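Local coordinates for protein fructose-2,6-bisphosphatase TIGAR B (Danio rerio, PDB 3E9D) that probably hydrolyses fructose-2,6-bisphosphate to fructose 6-phosphate and phosphate, lowering its level in the cell and so restraining glycolysis, at residues 3-8 / 169-174; 86-91 / 129-134; 101-106 / 115-120; 213-218 / 243-248. All coordinates share one frame; numbering follows the deposited sequence.

Interaction 1. Residues 3-8 / 169-174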
loop_
_atom_site.group_PDB
_atom_site.type_symbol
_atom_site.label_atom_id
_atom_site.label_comp_id
_atom_site.label_asym_id
_atom_site.label_seq_id
_atom_site.Cartn_x
_atom_site.Cartn_y
_atom_site.Cartn_z
ATOM N N THR A 3 -11.483 -11.404 -9.496
ATOM C CA THR A 3 -10.035 -11.277 -9.431
ATOM C C THR A 3 -9.686 -9.834 -9.734
ATOM O O THR A 3 -10.154 -9.286 -10.727
ATOM C CB THR A 3 -9.335 -12.180 -10.459
ATOM O OG1 THR A 3 -9.564 -13.542 -10.109
ATOM C CG2 THR A 3 -7.799 -11.916 -10.488
ATOM N N PHE A 4 -8.867 -9.225 -8.882
ATOM C CA PHE A 4 -8.423 -7.848 -9.119
ATOM C C PHE A 4 -6.989 -7.639 -8.633
ATOM O O PHE A 4 -6.527 -8.335 -7.716
ATOM C CB PHE A 4 -9.392 -6.821 -8.492
ATOM C CG PHE A 4 -9.381 -6.786 -6.981
ATOM C CD1 PHE A 4 -8.513 -5.933 -6.300
ATOM C CD2 PHE A 4 -10.259 -7.589 -6.244
ATOM C CE1 PHE A 4 -8.486 -5.899 -4.899
ATOM C CE2 PHE A 4 -10.264 -7.557 -4.834
ATOM C CZ PHE A 4 -9.366 -6.698 -4.161
ATOM N N ALA A 5 -6.290 -6.721 -9.296
ATOM C CA ALA A 5 -4.935 -6.340 -8.929
ATOM C C ALA A 5 -4.990 -5.171 -7.961
ATOM O O ALA A 5 -5.887 -4.309 -8.049
ATOM C CB ALA A 5 -4.139 -5.939 -10.176
ATOM N N LEU A 6 -4.044 -5.153 -7.026
ATOM C CA LEU A 6 -3.897 -4.029 -6.122
ATOM C C LEU A 6 -2.459 -3.520 -6.197
ATOM O O LEU A 6 -1.531 -4.249 -5.829
ATOM C CB LEU A 6 -4.222 -4.440 -4.678
ATOM C CG LEU A 6 -3.976 -3.340 -3.645
ATOM C CD1 LEU A 6 -4.995 -2.218 -3.819
ATOM C CD2 LEU A 6 -4.033 -3.883 -2.202
ATOM N N THR A 7 -2.288 -2.282 -6.659
ATOM C CA THR A 7 -0.964 -1.650 -6.681
ATOM C C THR A 7 -0.870 -0.708 -5.510
ATOM O O THR A 7 -1.760 0.118 -5.303
ATOM C CB THR A 7 -0.725 -0.882 -7.994
ATOM O OG1 THR A 7 -0.727 -1.816 -9.081
ATOM C CG2 THR A 7 0.614 -0.120 -7.968
ATOM N N ILE A 8 0.207 -0.831 -4.746
ATOM C CA ILE A 8 0.359 -0.088 -3.505
ATOM C C ILE A 8 1.595 0.801 -3.606
ATOM O O ILE A 8 2.700 0.306 -3.897
ATOM C CB ILE A 8 0.569 -1.051 -2.317
ATOM C CG1 ILE A 8 -0.628 -2.013 -2.172
ATOM C CG2 ILE A 8 0.817 -0.242 -0.996
ATOM C CD1 ILE A 8 -0.373 -3.190 -1.166
ATOM N N ASP A 169 3.546 -6.177 -14.654
ATOM C CA ASP A 169 3.790 -7.524 -14.105
ATOM C C ASP A 169 2.601 -8.040 -13.283
ATOM O O ASP A 169 2.107 -7.361 -12.372
ATOM C CB ASP A 169 5.056 -7.583 -13.238
ATOM C CG ASP A 169 6.360 -7.519 -14.053
ATOM O OD1 ASP A 169 6.347 -7.673 -15.300
ATOM O OD2 ASP A 169 7.410 -7.289 -13.427
ATOM N N GLY A 170 2.148 -9.245 -13.617
ATOM C CA GLY A 170 1.103 -9.929 -12.855
ATOM C C GLY A 170 -0.297 -9.414 -13.114
ATOM O O GLY A 170 -1.268 -9.948 -12.574
ATOM N N ALA A 171 -0.419 -8.375 -13.932
ATOM C CA ALA A 171 -1.731 -7.766 -14.167
ATOM C C ALA A 171 -2.104 -7.736 -15.647
ATOM O O ALA A 171 -3.105 -7.122 -16.028
ATOM C CB ALA A 171 -1.800 -6.360 -13.545
ATOM N N GLN A 172 -1.333 -8.441 -16.469
ATOM C CA GLN A 172 -1.503 -8.394 -17.923
ATOM C C GLN A 172 -2.943 -8.721 -18.359
ATOM O O GLN A 172 -3.495 -8.043 -19.212
ATOM C CB GLN A 172 -0.499 -9.304 -18.649
ATOM C CG GLN A 172 0.975 -8.917 -18.461
ATOM C CD GLN A 172 1.642 -9.664 -17.311
ATOM O OE1 GLN A 172 0.971 -10.202 -16.424
ATOM N NE2 GLN A 172 2.975 -9.686 -17.315
ATOM N N ASN A 173 -3.552 -9.733 -17.758
ATOM C CA ASN A 173 -4.956 -10.031 -18.051
ATOM C C ASN A 173 -5.860 -9.857 -16.824
ATOM O O ASN A 173 -6.793 -10.617 -16.596
ATOM C CB ASN A 173 -5.072 -11.416 -18.698
ATOM C CG ASN A 173 -4.223 -11.523 -19.968
ATOM O OD1 ASN A 173 -4.525 -10.891 -20.993
ATOM N ND2 ASN A 173 -3.128 -12.289 -19.891
ATOM N N VAL A 174 -5.566 -8.831 -16.028
ATOM C CA VAL A 174 -6.393 -8.513 -14.867
ATOM C C VAL A 174 -6.906 -7.077 -15.058
ATOM O O VAL A 174 -6.250 -6.127 -14.649
ATOM C CB VAL A 174 -5.604 -8.699 -13.545
ATOM C CG1 VAL A 174 -6.489 -8.437 -12.327
ATOM C CG2 VAL A 174 -4.995 -10.112 -13.469
#
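Val-174 lays its CG1 methyl against the backbone of the strand at Phe-4 and Ala-5. That one branch lies 3.5 Å from Ala-5 N and 3.8 Å from Phe-4 CA, and its flanks meet two side chains: Ala-5 CB, 4.0 Å from Val-174 CG1, and Thr-3 CG2, 4.1 Å from the same carbon. CG1 is sent to the strand because it stands anti to the backbone N of Val-174 (chi1 -177°). Beside it Ala-171 adds a methyl-to-methyl contact, its CB lying 4.1 Å from Ala-5 CB. No hydrogen bond crosses, so the join is purely van der Waals. A type I beta turn holds the two loop residues in place, closed by Val-174 N to Ala-171 O at 3.0 Å, and Asp-169 ties the loop to Arg-246 by a salt bridge. On the strand, Thr-3 and Ala-5 turn their side chains to the loop while Phe-4 points away and meets the ring of Phe-225. Strand 2-10 lies between parallel strand 177-182 and antiparallel strand 220-230, so the loop leading into 177-182 packs near the start of 2-10 against part of one face of the central mixed sheet of the histidine phosphatase fold.

Interaction 2. Residues 86-91 / 129-134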
loop_
_atom_site.group_PDB
_atom_site.type_symbol
_atom_site.label_atom_id
_atom_site.label_comp_id
_atom_site.label_asym_id
_atom_site.label_seq_id
_atom_site.Cartn_x
_atom_site.Cartn_y
_atom_site.Cartn_z
ATOM N N LEU A 86 -8.630 5.200 6.872
ATOM C CA LEU A 86 -8.054 3.937 7.340
ATOM C C LEU A 86 -6.643 3.698 6.782
ATOM O O LEU A 86 -5.872 2.919 7.348
ATOM C CB LEU A 86 -8.980 2.741 7.023
ATOM C CG LEU A 86 -10.296 2.588 7.805
ATOM C CD1 LEU A 86 -11.228 1.540 7.116
ATOM C CD2 LEU A 86 -10.007 2.182 9.262
ATOM N N LEU A 87 -6.302 4.381 5.685
ATOM C CA LEU A 87 -4.950 4.280 5.106
ATOM C C LEU A 87 -3.881 5.224 5.694
ATOM O O LEU A 87 -2.753 5.261 5.171
ATOM C CB LEU A 87 -5.003 4.502 3.585
ATOM C CG LEU A 87 -5.898 3.559 2.782
ATOM C CD1 LEU A 87 -5.880 3.948 1.292
ATOM C CD2 LEU A 87 -5.430 2.093 2.969
ATOM N N ARG A 88 -4.227 6.006 6.720
ATOM C CA ARG A 88 -3.273 6.937 7.338
ATOM C C ARG A 88 -2.115 6.199 7.977
ATOM O O ARG A 88 -2.232 5.024 8.363
ATOM C CB ARG A 88 -3.942 7.865 8.374
ATOM C CG ARG A 88 -4.462 7.162 9.655
ATOM C CD ARG A 88 -5.439 8.103 10.434
ATOM N NE ARG A 88 -5.918 7.486 11.673
ATOM C CZ ARG A 88 -6.962 6.659 11.768
ATOM N NH1 ARG A 88 -7.667 6.307 10.690
ATOM N NH2 ARG A 88 -7.304 6.172 12.955
ATOM N N GLU A 89 -1.006 6.912 8.105
ATOM C CA GLU A 89 0.195 6.371 8.697
ATOM C C GLU A 89 -0.042 5.960 10.162
ATOM O O GLU A 89 -0.903 6.520 10.838
ATOM C CB GLU A 89 1.308 7.429 8.626
ATOM C CG GLU A 89 2.680 6.980 9.198
ATOM C CD GLU A 89 3.211 5.691 8.552
ATOM O OE1 GLU A 89 2.483 4.671 8.554
ATOM O OE2 GLU A 89 4.365 5.689 8.039
ATOM N N ARG A 90 0.733 4.984 10.634
ATOM C CA ARG A 90 0.798 4.671 12.045
ATOM C C ARG A 90 0.961 5.937 12.893
ATOM O O ARG A 90 1.797 6.804 12.594
ATOM C CB ARG A 90 1.964 3.717 12.306
ATOM C CG ARG A 90 2.115 3.343 13.767
ATOM C CD ARG A 90 3.093 2.176 13.916
ATOM N NE ARG A 90 3.103 1.747 15.306
ATOM C CZ ARG A 90 3.952 0.867 15.814
ATOM N NH1 ARG A 90 4.878 0.292 15.035
ATOM N NH2 ARG A 90 3.866 0.563 17.103
ATOM N N GLY A 91 0.153 6.049 13.949
ATOM C CA GLY A 91 0.275 7.187 14.862
ATOM C C GLY A 91 1.491 7.038 15.758
ATOM O O GLY A 91 1.733 5.962 16.305
ATOM N N LYS A 129 -2.691 -2.775 12.153
ATOM C CA LYS A 129 -3.143 -3.943 11.392
ATOM C C LYS A 129 -4.673 -4.069 11.342
ATOM O O LYS A 129 -5.244 -4.414 10.293
ATOM C CB LYS A 129 -2.524 -5.222 11.957
ATOM C CG LYS A 129 -2.793 -6.463 11.100
ATOM C CD LYS A 129 -2.445 -7.763 11.857
ATOM C CE LYS A 129 -0.955 -7.901 12.079
ATOM N NZ LYS A 129 -0.600 -9.245 12.665
ATOM N N THR A 130 -5.331 -3.808 12.478
ATOM C CA THR A 130 -6.788 -3.750 12.507
ATOM C C THR A 130 -7.349 -2.745 11.486
ATOM O O THR A 130 -8.327 -3.044 10.805
ATOM C CB THR A 130 -7.291 -3.445 13.937
ATOM O OG1 THR A 130 -6.913 -4.542 14.784
ATOM C CG2 THR A 130 -8.805 -3.249 13.983
ATOM N N ARG A 131 -6.716 -1.575 11.364
ATOM C CA ARG A 131 -7.122 -0.592 10.343
ATOM C C ARG A 131 -7.016 -1.136 8.913
ATOM O O ARG A 131 -7.932 -0.950 8.094
ATOM C CB ARG A 131 -6.313 0.708 10.470
ATOM C CG ARG A 131 -6.688 1.536 11.704
ATOM C CD ARG A 131 -6.252 2.986 11.534
ATOM N NE ARG A 131 -4.811 3.229 11.729
ATOM C CZ ARG A 131 -3.958 3.560 10.759
ATOM N NH1 ARG A 131 -4.364 3.650 9.491
ATOM N NH2 ARG A 131 -2.697 3.829 11.056
ATOM N N PHE A 132 -5.903 -1.806 8.615
ATOM C CA PHE A 132 -5.740 -2.449 7.310
ATOM C C PHE A 132 -6.794 -3.541 7.073
ATOM O O PHE A 132 -7.356 -3.622 5.976
ATOM C CB PHE A 132 -4.329 -3.008 7.108
ATOM C CG PHE A 132 -4.119 -3.635 5.745
ATOM C CD1 PHE A 132 -4.231 -2.865 4.588
ATOM C CD2 PHE A 132 -3.816 -4.987 5.623
ATOM C CE1 PHE A 132 -4.046 -3.424 3.323
ATOM C CE2 PHE A 132 -3.602 -5.568 4.368
ATOM C CZ PHE A 132 -3.717 -4.787 3.212
ATOM N N LYS A 133 -7.067 -4.350 8.096
ATOM C CA LYS A 133 -8.118 -5.385 8.014
ATOM C C LYS A 133 -9.483 -4.768 7.705
ATOM O O LYS A 133 -10.253 -5.312 6.903
ATOM C CB LYS A 133 -8.218 -6.200 9.308
ATOM C CG LYS A 133 -7.066 -7.189 9.556
ATOM C CD LYS A 133 -7.337 -7.981 10.841
ATOM C CE LYS A 133 -6.067 -8.529 11.464
ATOM N NZ LYS A 133 -6.300 -8.906 12.917
ATOM N N MET A 134 -9.780 -3.633 8.344
ATOM C CA MET A 134 -11.026 -2.905 8.080
ATOM C C MET A 134 -11.032 -2.335 6.663
ATOM O O MET A 134 -12.060 -2.350 5.966
ATOM C CB MET A 134 -11.240 -1.783 9.101
ATOM C CG MET A 134 -11.476 -2.279 10.534
ATOM S SD MET A 134 -11.392 -0.891 11.727
ATOM C CE MET A 134 -12.737 0.160 11.130
#
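The guanidinium groups of Arg-88 and Arg-131 lie flat on one another, centres 4.4 Å apart and planes turned by 24°. Over one face of the Arg-88 group sits CD of Arg-131, while one face of the Arg-131 group is covered by Arg-88 CG, 3.4 Å above its plane and offset toward the rim. At the in-plane edge of Arg-131 lies the backbone of the loop. There both terminal nitrogens grip one oxygen, Arg-88 O, with Arg-131 NH1 at 2.8 Å and Arg-131 NH2 at 3.0 Å; the latter comes from above the carbonyl plane, 47° out of it. Arg-131 NH1 also makes a weak bond to Leu-86 O at 2.7 Å. A bend at chi3 of Arg-131 (-77°) swings the group to this end-on position. The like charges are probably eased by Glu-123, salt-bridged to Arg-131 NE, whereas Arg-88 NH1 binds Pro-85 O. Leu-86 completes the contact, its CD1 3.9 Å from Met-134 CB. Thus Arg-131 pins the backbone just before Glu-89, the inferred proton donor/acceptor, whose OE1 takes Arg-90 N at 2.7 Å. The loop from strand 81-83 toward helix 100-110 is thereby fastened to helix 125-146, and helix 184-197 closes in from beyond: Phe-186 touches Leu-87 and Arg-131, and the backbone N atoms of Ala-185 and Phe-186 bind the Glu-89 carboxylate.

Interaction 3. Residues 101-106 / 115-120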
loop_
_atom_site.group_PDB
_atom_site.type_symbol
_atom_site.label_atom_id
_atom_site.label_comp_id
_atom_site.label_asym_id
_atom_site.label_seq_id
_atom_site.Cartn_x
_atom_site.Cartn_y
_atom_site.Cartn_z
ATOM N N GLU A 101 15.565 8.737 15.791
ATOM C CA GLU A 101 16.509 8.313 16.827
ATOM C C GLU A 101 15.975 8.534 18.239
ATOM O O GLU A 101 16.336 7.804 19.159
ATOM C CB GLU A 101 17.850 9.038 16.660
ATOM C CG GLU A 101 18.566 8.660 15.370
ATOM C CD GLU A 101 18.581 7.149 15.149
ATOM O OE1 GLU A 101 19.294 6.454 15.914
ATOM O OE2 GLU A 101 17.875 6.667 14.226
ATOM N N HIS A 102 15.140 9.558 18.402
ATOM C CA HIS A 102 14.511 9.840 19.683
ATOM C C HIS A 102 13.571 8.696 20.088
ATOM O O HIS A 102 13.528 8.312 21.257
ATOM C CB HIS A 102 13.786 11.188 19.644
ATOM C CG HIS A 102 12.996 11.486 20.880
ATOM N ND1 HIS A 102 13.589 11.776 22.092
ATOM C CD2 HIS A 102 11.660 11.539 21.093
ATOM C CE1 HIS A 102 12.651 11.996 22.996
ATOM N NE2 HIS A 102 11.472 11.858 22.416
ATOM N N LEU A 103 12.847 8.141 19.116
ATOM C CA LEU A 103 11.977 6.989 19.363
ATOM C C LEU A 103 12.757 5.789 19.906
ATOM O O LEU A 103 12.280 5.091 20.811
ATOM C CB LEU A 103 11.191 6.600 18.105
ATOM C CG LEU A 103 10.117 5.509 18.261
ATOM C CD1 LEU A 103 9.056 5.888 19.293
ATOM C CD2 LEU A 103 9.453 5.153 16.927
ATOM N N LYS A 104 13.952 5.568 19.353
ATOM C CA LYS A 104 14.861 4.507 19.811
ATOM C C LYS A 104 15.320 4.745 21.252
ATOM O O LYS A 104 15.374 3.814 22.052
ATOM C CB LYS A 104 16.071 4.390 18.880
ATOM C CG LYS A 104 15.726 4.112 17.423
ATOM C CD LYS A 104 16.962 3.705 16.611
ATOM C CE LYS A 104 16.569 3.076 15.276
ATOM N NZ LYS A 104 17.765 2.615 14.493
ATOM N N ASN A 105 15.646 5.996 21.573
ATOM C CA ASN A 105 15.947 6.398 22.955
ATOM C C ASN A 105 14.782 6.165 23.917
ATOM O O ASN A 105 14.978 5.669 25.027
ATOM C CB ASN A 105 16.384 7.865 23.022
ATOM C CG ASN A 105 17.669 8.140 22.240
ATOM O OD1 ASN A 105 18.406 7.222 21.884
ATOM N ND2 ASN A 105 17.939 9.416 21.975
ATOM N N MET A 106 13.572 6.527 23.489
ATOM C CA MET A 106 12.375 6.342 24.309
ATOM C C MET A 106 12.140 4.865 24.584
ATOM O O MET A 106 11.836 4.486 25.722
ATOM C CB MET A 106 11.142 6.938 23.630
ATOM C CG MET A 106 11.138 8.445 23.564
ATOM S SD MET A 106 9.706 9.054 22.652
ATOM C CE MET A 106 8.400 8.829 23.862
ATOM N N ARG A 115 10.709 -2.710 18.535
ATOM C CA ARG A 115 9.593 -3.418 17.919
ATOM C C ARG A 115 8.415 -3.569 18.887
ATOM O O ARG A 115 7.262 -3.495 18.480
ATOM C CB ARG A 115 10.074 -4.783 17.416
ATOM C CG ARG A 115 9.380 -5.275 16.161
ATOM C CD ARG A 115 9.970 -6.598 15.706
ATOM N NE ARG A 115 8.924 -7.575 15.397
ATOM C CZ ARG A 115 8.360 -8.389 16.292
ATOM N NH1 ARG A 115 8.736 -8.350 17.571
ATOM N NH2 ARG A 115 7.413 -9.247 15.910
ATOM N N ASP A 116 8.710 -3.779 20.168
ATOM C CA ASP A 116 7.675 -3.897 21.195
ATOM C C ASP A 116 7.092 -2.540 21.618
ATOM O O ASP A 116 6.039 -2.481 22.251
ATOM C CB ASP A 116 8.245 -4.558 22.458
ATOM C CG ASP A 116 8.575 -6.041 22.277
ATOM O OD1 ASP A 116 8.108 -6.676 21.295
ATOM O OD2 ASP A 116 9.302 -6.574 23.155
ATOM N N TYR A 117 7.795 -1.457 21.303
ATOM C CA TYR A 117 7.497 -0.173 21.915
ATOM C C TYR A 117 6.477 0.673 21.143
ATOM O O TYR A 117 6.558 0.817 19.932
ATOM C CB TYR A 117 8.790 0.613 22.138
ATOM C CG TYR A 117 8.577 1.927 22.850
ATOM C CD1 TYR A 117 8.250 1.962 24.207
ATOM C CD2 TYR A 117 8.693 3.136 22.164
ATOM C CE1 TYR A 117 8.045 3.174 24.865
ATOM C CE2 TYR A 117 8.492 4.348 22.810
ATOM C CZ TYR A 117 8.170 4.357 24.162
ATOM O OH TYR A 117 7.978 5.554 24.805
ATOM N N THR A 118 5.518 1.229 21.873
ATOM C CA THR A 118 4.607 2.232 21.333
ATOM C C THR A 118 4.704 3.471 22.223
ATOM O O THR A 118 4.499 3.381 23.430
ATOM C CB THR A 118 3.156 1.704 21.273
ATOM O OG1 THR A 118 3.098 0.627 20.340
ATOM C CG2 THR A 118 2.157 2.816 20.833
ATOM N N PRO A 119 5.036 4.626 21.629
ATOM C CA PRO A 119 5.165 5.826 22.454
ATOM C C PRO A 119 3.794 6.307 22.982
ATOM O O PRO A 119 2.762 5.950 22.415
ATOM C CB PRO A 119 5.816 6.844 21.502
ATOM C CG PRO A 119 5.442 6.380 20.135
ATOM C CD PRO A 119 5.331 4.881 20.205
ATOM N N PRO A 120 3.785 7.087 24.069
ATOM C CA PRO A 120 2.482 7.615 24.535
ATOM C C PRO A 120 1.770 8.409 23.422
ATOM O O PRO A 120 2.412 9.158 22.686
ATOM C CB PRO A 120 2.870 8.518 25.716
ATOM C CG PRO A 120 4.178 7.879 26.234
ATOM C CD PRO A 120 4.901 7.491 24.952
#
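Tyr-117 is the first residue of 115-120 to reach the helix, its ring meeting Leu-103 at the edge and Met-106 over one face. With CG anti to the backbone N (chi1 -176°), the ring extends toward the helix and receives Leu-103 CD1 in its plane, 3.9 Å from Tyr-117 CE2. The carbonyl group of Met-106 lies over the face, offset toward the rim, and Met-106 CB is 3.8 Å from Tyr-117 CE2. The Met-106 chain bends at its last torsion, bringing CE to 3.4 Å from Tyr-117 OH. An alanine in place of Tyr-117 is likely to leave Met-106 CB and one side of Leu-103 CD1 without their packing partner, opening a gap between helix and loop. Thr-118 turns away, and Arg-90 NH2 makes a weak hydrogen bond to its OG1. The chain here folds back on helix 100-110 before entering helix 125-146, within the strand-free excursion that follows strand 81-83 in this histidine phosphatase. Pro-119 comes next: its CG is 3.7 Å from Leu-103 CD1 and its CB 4.0 Å from Met-106 CE. At Pro-120 the ring carbon CD meets the same Met-106 methyl, CE, at 3.9 Å, while the backbone is hydrogen-bonded to Val-94.

Interaction 4. Residues 213-218 / 243-248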
loop_
_atom_site.group_PDB
_atom_site.type_symbol
_atom_site.label_atom_id
_atom_site.label_comp_id
_atom_site.label_asym_id
_atom_site.label_seq_id
_atom_site.Cartn_x
_atom_site.Cartn_y
_atom_site.Cartn_z
ATOM N N SER A 213 10.947 -5.791 3.789
ATOM C CA SER A 213 11.778 -4.577 3.898
ATOM C C SER A 213 10.940 -3.289 4.028
ATOM O O SER A 213 9.740 -3.291 3.712
ATOM C CB SER A 213 12.741 -4.492 2.697
ATOM O OG SER A 213 12.013 -4.329 1.494
ATOM N N PRO A 214 11.554 -2.187 4.527
ATOM C CA PRO A 214 10.805 -0.924 4.569
ATOM C C PRO A 214 10.601 -0.377 3.141
ATOM O O PRO A 214 11.471 -0.575 2.284
ATOM C CB PRO A 214 11.688 0.006 5.410
ATOM C CG PRO A 214 13.079 -0.591 5.392
ATOM C CD PRO A 214 12.957 -2.054 4.984
ATOM N N CYS A 215 9.455 0.239 2.867
ATOM C CA CYS A 215 9.160 0.740 1.520
ATOM C C CYS A 215 9.779 2.115 1.287
ATOM O O CYS A 215 9.609 3.016 2.124
ATOM C CB CYS A 215 7.656 0.827 1.274
ATOM S SG CYS A 215 7.270 1.176 -0.494
ATOM N N PRO A 216 10.493 2.293 0.159
ATOM C CA PRO A 216 11.037 3.643 -0.102
ATOM C C PRO A 216 9.927 4.586 -0.517
ATOM O O PRO A 216 8.823 4.134 -0.817
ATOM C CB PRO A 216 12.011 3.432 -1.267
ATOM C CG PRO A 216 11.551 2.152 -1.932
ATOM C CD PRO A 216 10.912 1.304 -0.851
ATOM N N ASN A 217 10.212 5.886 -0.526
ATOM C CA ASN A 217 9.265 6.868 -1.056
ATOM C C ASN A 217 8.908 6.527 -2.513
ATOM O O ASN A 217 9.800 6.365 -3.358
ATOM C CB ASN A 217 9.866 8.273 -0.987
ATOM C CG ASN A 217 9.888 8.835 0.412
ATOM O OD1 ASN A 217 10.954 9.082 0.956
ATOM N ND2 ASN A 217 8.714 9.076 0.991
ATOM N N THR A 218 7.609 6.430 -2.796
ATOM C CA THR A 218 7.073 5.966 -4.094
ATOM C C THR A 218 7.448 4.524 -4.492
ATOM O O THR A 218 7.293 4.143 -5.653
ATOM C CB THR A 218 7.308 6.967 -5.288
ATOM O OG1 THR A 218 8.685 6.946 -5.705
ATOM C CG2 THR A 218 6.906 8.377 -4.890
ATOM N N PHE A 243 5.271 -8.259 -6.766
ATOM C CA PHE A 243 6.532 -7.597 -6.433
ATOM C C PHE A 243 6.318 -6.695 -5.221
ATOM O O PHE A 243 5.173 -6.294 -4.924
ATOM C CB PHE A 243 7.154 -6.850 -7.639
ATOM C CG PHE A 243 6.217 -5.846 -8.326
ATOM C CD1 PHE A 243 6.056 -4.558 -7.812
ATOM C CD2 PHE A 243 5.538 -6.193 -9.500
ATOM C CE1 PHE A 243 5.230 -3.609 -8.451
ATOM C CE2 PHE A 243 4.695 -5.261 -10.164
ATOM C CZ PHE A 243 4.541 -3.969 -9.637
ATOM N N ILE A 244 7.406 -6.420 -4.499
ATOM C CA ILE A 244 7.344 -5.657 -3.250
ATOM C C ILE A 244 8.417 -4.577 -3.260
ATOM O O ILE A 244 9.587 -4.854 -3.570
ATOM C CB ILE A 244 7.572 -6.553 -1.986
ATOM C CG1 ILE A 244 6.629 -7.766 -1.939
ATOM C CG2 ILE A 244 7.484 -5.726 -0.669
ATOM C CD1 ILE A 244 5.205 -7.433 -1.623
ATOM N N ASN A 245 8.010 -3.356 -2.918
ATOM C CA ASN A 245 8.912 -2.195 -2.775
ATOM C C ASN A 245 9.795 -1.925 -3.996
ATOM O O ASN A 245 10.972 -1.569 -3.866
ATOM C CB ASN A 245 9.765 -2.335 -1.514
ATOM C CG ASN A 245 8.931 -2.359 -0.247
ATOM O OD1 ASN A 245 7.748 -2.003 -0.258
ATOM N ND2 ASN A 245 9.551 -2.759 0.860
ATOM N N ARG A 246 9.218 -2.108 -5.182
ATOM C CA ARG A 246 9.927 -1.864 -6.430
ATOM C C ARG A 246 10.179 -0.351 -6.625
ATOM O O ARG A 246 9.294 0.466 -6.408
ATOM C CB ARG A 246 9.131 -2.443 -7.603
ATOM C CG ARG A 246 9.767 -2.183 -8.959
ATOM C CD ARG A 246 8.968 -2.795 -10.091
ATOM N NE ARG A 246 9.017 -4.260 -10.106
ATOM C CZ ARG A 246 8.450 -5.009 -11.051
ATOM N NH1 ARG A 246 7.797 -4.425 -12.068
ATOM N NH2 ARG A 246 8.558 -6.341 -11.003
ATOM N N LYS A 247 11.381 -0.003 -7.065
ATOM C CA LYS A 247 11.749 1.399 -7.231
ATOM C C LYS A 247 12.597 1.588 -8.495
ATOM O O LYS A 247 13.478 2.448 -8.539
ATOM C CB LYS A 247 12.453 1.908 -5.967
ATOM C CG LYS A 247 13.649 1.043 -5.538
ATOM C CD LYS A 247 14.547 1.730 -4.500
ATOM C CE LYS A 247 14.913 3.159 -4.919
ATOM N NZ LYS A 247 16.075 3.736 -4.148
ATOM N N ASP A 248 12.304 0.791 -9.525
ATOM C CA ASP A 248 12.983 0.889 -10.820
ATOM C C ASP A 248 12.828 2.286 -11.413
ATOM O O ASP A 248 13.767 2.817 -12.030
ATOM C CB ASP A 248 12.440 -0.153 -11.805
ATOM C CG ASP A 248 12.704 -1.598 -11.357
ATOM O OD1 ASP A 248 13.557 -1.799 -10.478
ATOM O OD2 ASP A 248 12.058 -2.539 -11.890
#
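Asn-245 has a left-handed backbone (phi 53°) and from that position gives two hydrogen bonds to Ser-213 through a single amide nitrogen. Asn-245 ND2 lies 2.9 Å from Ser-213 O and 3.0 Å from Ser-213 OG, both oxygens in the amide plane. Its approach to the carbonyl is from above, 71° out of the C=O plane, whereas the bond to the hydroxyl is the straighter. Ser-213 OG has a second partner, Gln-210 O, so the hydroxyl is held from two directions. At the other end of the amide, Asn-245 OD1 packs tightly on Cys-215, 3.2 Å from both its CB and its SG. Asn-245 CB rests 3.9 Å from Pro-216 CD, and Lys-247 crosses the proline ring obliquely, its CD 4.0 Å from Pro-216 CG. Replacing Asn-245 by a leucine would probably leave Ser-213 O and OG without their shared donor and weaken the tie between the loop and the strand end. The backbone form belongs to a G1 beta bulge, in which Asn-245 and Arg-246 both face Ile-220 of the adjoining strand. Asn-245 N also bonds to Ser-221 OG. The contact thus links the loop that leaves helix 208-211 and leads into strand 220-230 with the end of strand 233-246, the outermost strand on this side of the sheet, while helix 33-45 touches the loop's far end at Thr-218.

Interactions 2 and 4 lie nearest the catalytic centre. Interaction 2 carries Glu-89, close to a bound phosphate, probably from the crystallisation liquor; its side chain is about 3 Å from that of His-183, the inferred transition-state stabiliser, and about 6 Å from that of the phosphohistidine residue His-11 (nearest atoms). Interaction 4 comes near from another side, the Thr-218 side chain about 6 Å from that of His-11 and Pro-216 about 5 Å from a bound phosphate (nearest atoms). Interactions 1 and 4 join directly, Asp-169 OD2 to Arg-246 NH2 at 2.8 Å. Interaction 3 is nested within the chain loop closed by interaction 2, their centres about 19 Å apart.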